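Local coordinates for mirolysin (Tannerella forsythia, PDB 6R7V), which is a zinc-dependent metallopeptidase of the pappalysin family within the metzincins, made as a latent zymogen and probably cleaving peptide bonds in proteins, at residues V51-N56 with N116-T121. The protein carries 1 engineered substitution. Sequence-based numbering, arbitrary orientation.
Sequences VHVVYN and NGITRT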
# COMPACT_ATOMS: atom_id res chain seq x y z
N VAL A 51 -1.04 -1.62 -14.13
CA VAL A 51 -1.07 -0.17 -13.85
C VAL A 51 -1.98 0.50 -14.85
O VAL A 51 -1.75 0.41 -16.08
CB VAL A 51 0.35 0.42 -13.90
CG1 VAL A 51 0.31 1.93 -13.61
CG2 VAL A 51 1.24 -0.29 -12.88
N HIS A 52 -3.02 1.18 -14.33
CA HIS A 52 -3.97 1.91 -15.16
C HIS A 52 -3.66 3.37 -15.12
O HIS A 52 -3.96 4.01 -14.11
CB HIS A 52 -5.42 1.70 -14.69
CG HIS A 52 -5.84 0.28 -14.55
ND1 HIS A 52 -6.07 -0.51 -15.66
CD2 HIS A 52 -6.10 -0.45 -13.43
CE1 HIS A 52 -6.44 -1.70 -15.19
NE2 HIS A 52 -6.49 -1.70 -13.85
N VAL A 53 -3.08 3.92 -16.21
CA VAL A 53 -2.82 5.37 -16.28
C VAL A 53 -4.07 6.01 -16.84
O VAL A 53 -4.50 5.67 -17.96
CB VAL A 53 -1.57 5.71 -17.12
CG1 VAL A 53 -1.31 7.22 -17.13
CG2 VAL A 53 -0.34 4.95 -16.61
N VAL A 54 -4.70 6.91 -16.05
CA VAL A 54 -5.92 7.60 -16.46
C VAL A 54 -5.53 9.06 -16.55
O VAL A 54 -5.13 9.65 -15.55
CB VAL A 54 -7.07 7.31 -15.46
CG1 VAL A 54 -8.35 8.01 -15.90
CG2 VAL A 54 -7.30 5.79 -15.29
N TYR A 55 -5.58 9.63 -17.76
CA TYR A 55 -5.01 10.95 -17.96
C TYR A 55 -5.91 11.89 -18.69
O TYR A 55 -6.55 11.52 -19.67
CB TYR A 55 -3.65 10.80 -18.71
CG TYR A 55 -3.74 10.23 -20.11
CD1 TYR A 55 -3.78 8.86 -20.33
CD2 TYR A 55 -3.77 11.07 -21.22
CE1 TYR A 55 -3.92 8.33 -21.61
CE2 TYR A 55 -3.91 10.56 -22.50
CZ TYR A 55 -3.96 9.19 -22.69
OH TYR A 55 -4.07 8.68 -23.97
N ASN A 56 -5.85 13.16 -18.26
CA ASN A 56 -6.63 14.25 -18.85
C ASN A 56 -5.71 15.16 -19.65
O ASN A 56 -6.19 16.01 -20.41
CB ASN A 56 -7.32 15.02 -17.71
CG ASN A 56 -8.08 16.27 -18.10
OD1 ASN A 56 -7.76 17.38 -17.64
ND2 ASN A 56 -9.08 16.11 -18.98
N ASN A 116 1.56 -5.55 -21.76
CA ASN A 116 2.78 -5.15 -21.05
C ASN A 116 2.41 -4.82 -19.59
O ASN A 116 3.31 -4.45 -18.82
CB ASN A 116 3.47 -3.94 -21.73
CG ASN A 116 2.63 -2.67 -21.76
OD1 ASN A 116 1.42 -2.67 -21.48
ND2 ASN A 116 3.25 -1.55 -22.11
N GLY A 117 1.11 -4.91 -19.23
CA GLY A 117 0.61 -4.67 -17.89
C GLY A 117 0.36 -3.20 -17.58
O GLY A 117 0.23 -2.82 -16.41
N ILE A 118 0.34 -2.35 -18.63
CA ILE A 118 0.06 -0.93 -18.51
C ILE A 118 -1.12 -0.61 -19.41
O ILE A 118 -1.09 -0.92 -20.63
CB ILE A 118 1.30 -0.08 -18.87
CG1 ILE A 118 2.51 -0.39 -17.94
CG2 ILE A 118 0.94 1.44 -18.87
CD1 ILE A 118 3.87 0.15 -18.43
N THR A 119 -2.17 0.00 -18.85
CA THR A 119 -3.30 0.46 -19.67
C THR A 119 -3.26 1.97 -19.70
O THR A 119 -2.72 2.59 -18.78
CB THR A 119 -4.65 -0.04 -19.18
OG1 THR A 119 -4.99 0.58 -17.93
CG2 THR A 119 -4.72 -1.57 -19.04
N ARG A 120 -3.81 2.56 -20.75
CA ARG A 120 -3.86 4.00 -20.94
C ARG A 120 -5.27 4.39 -21.29
O ARG A 120 -5.82 3.90 -22.28
CB ARG A 120 -2.91 4.44 -22.07
CG ARG A 120 -1.47 3.94 -21.97
CD ARG A 120 -0.62 4.99 -21.34
NE ARG A 120 0.76 4.56 -21.11
CZ ARG A 120 1.58 5.24 -20.35
NH1 ARG A 120 1.18 6.36 -19.77
NH2 ARG A 120 2.82 4.81 -20.15
N THR A 121 -5.86 5.29 -20.49
CA THR A 121 -7.24 5.74 -20.70
C THR A 121 -7.28 7.23 -20.65
O THR A 121 -7.00 7.83 -19.61
CB THR A 121 -8.18 5.16 -19.63
OG1 THR A 121 -8.00 3.74 -19.55
CG2 THR A 121 -9.67 5.52 -19.90
O HOH W 1 -5.98 3.13 -17.87
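The His52 ring meets Thr119 at its edge: OG1 of Thr119 lies in the ring plane, 2.7 Å from ND1 of His52, in a hydrogen bond. Thr119 has OG1 between its backbone N and carbonyl carbon (chi1 69°), which turns the hydroxyl to the histidine while the two side chains run side by side. The second ring nitrogen, NE2, bonds to OD1 of Asn153, so both ring nitrogens are held and the rotation of the ring is fixed; Trp146 meets the ring edge-to-face, and Trp155 meets it with planes at about 35°. The Arg120 guanidinium receives CG2 of Val53 over one face, with NH1 3.8 Å from that methyl. Its polar partners lie beyond the strand pair: NH1 bonds to Ile62 O and NH2 forms a salt bridge with Asp64. The Tyr55 ring has CB of Arg120 near its plane, 4.0 Å from CE1.

The backbones of 51-55 and 118-121 run parallel, their segment axes 18° apart, as part of the mixed sheet in which strand 45-55 also pairs with 152-157. The ladder alternates between strands: Gly117 O accepts from Val51 N, Val51 O from Thr119 N (2.8 Å), Thr119 O from Val53 N, Val53 O from Thr121 N, and Thr121 O from Tyr55 N (2.9 Å). Before the ladder, OD1 of Asn116 accepts from Ile118 N at 3.1 Å, forming an Asx turn; the donor stands above the amide carbonyl plane. Val51, Val53 and Ile118 share one face and pack on Ile67 of helix 64-77. On the face of His52, Thr119 and Thr121, a water donates to Val53 O and hydrogen-bonds to both threonine hydroxyls, lying 2.7 Å from OG1 of Thr121.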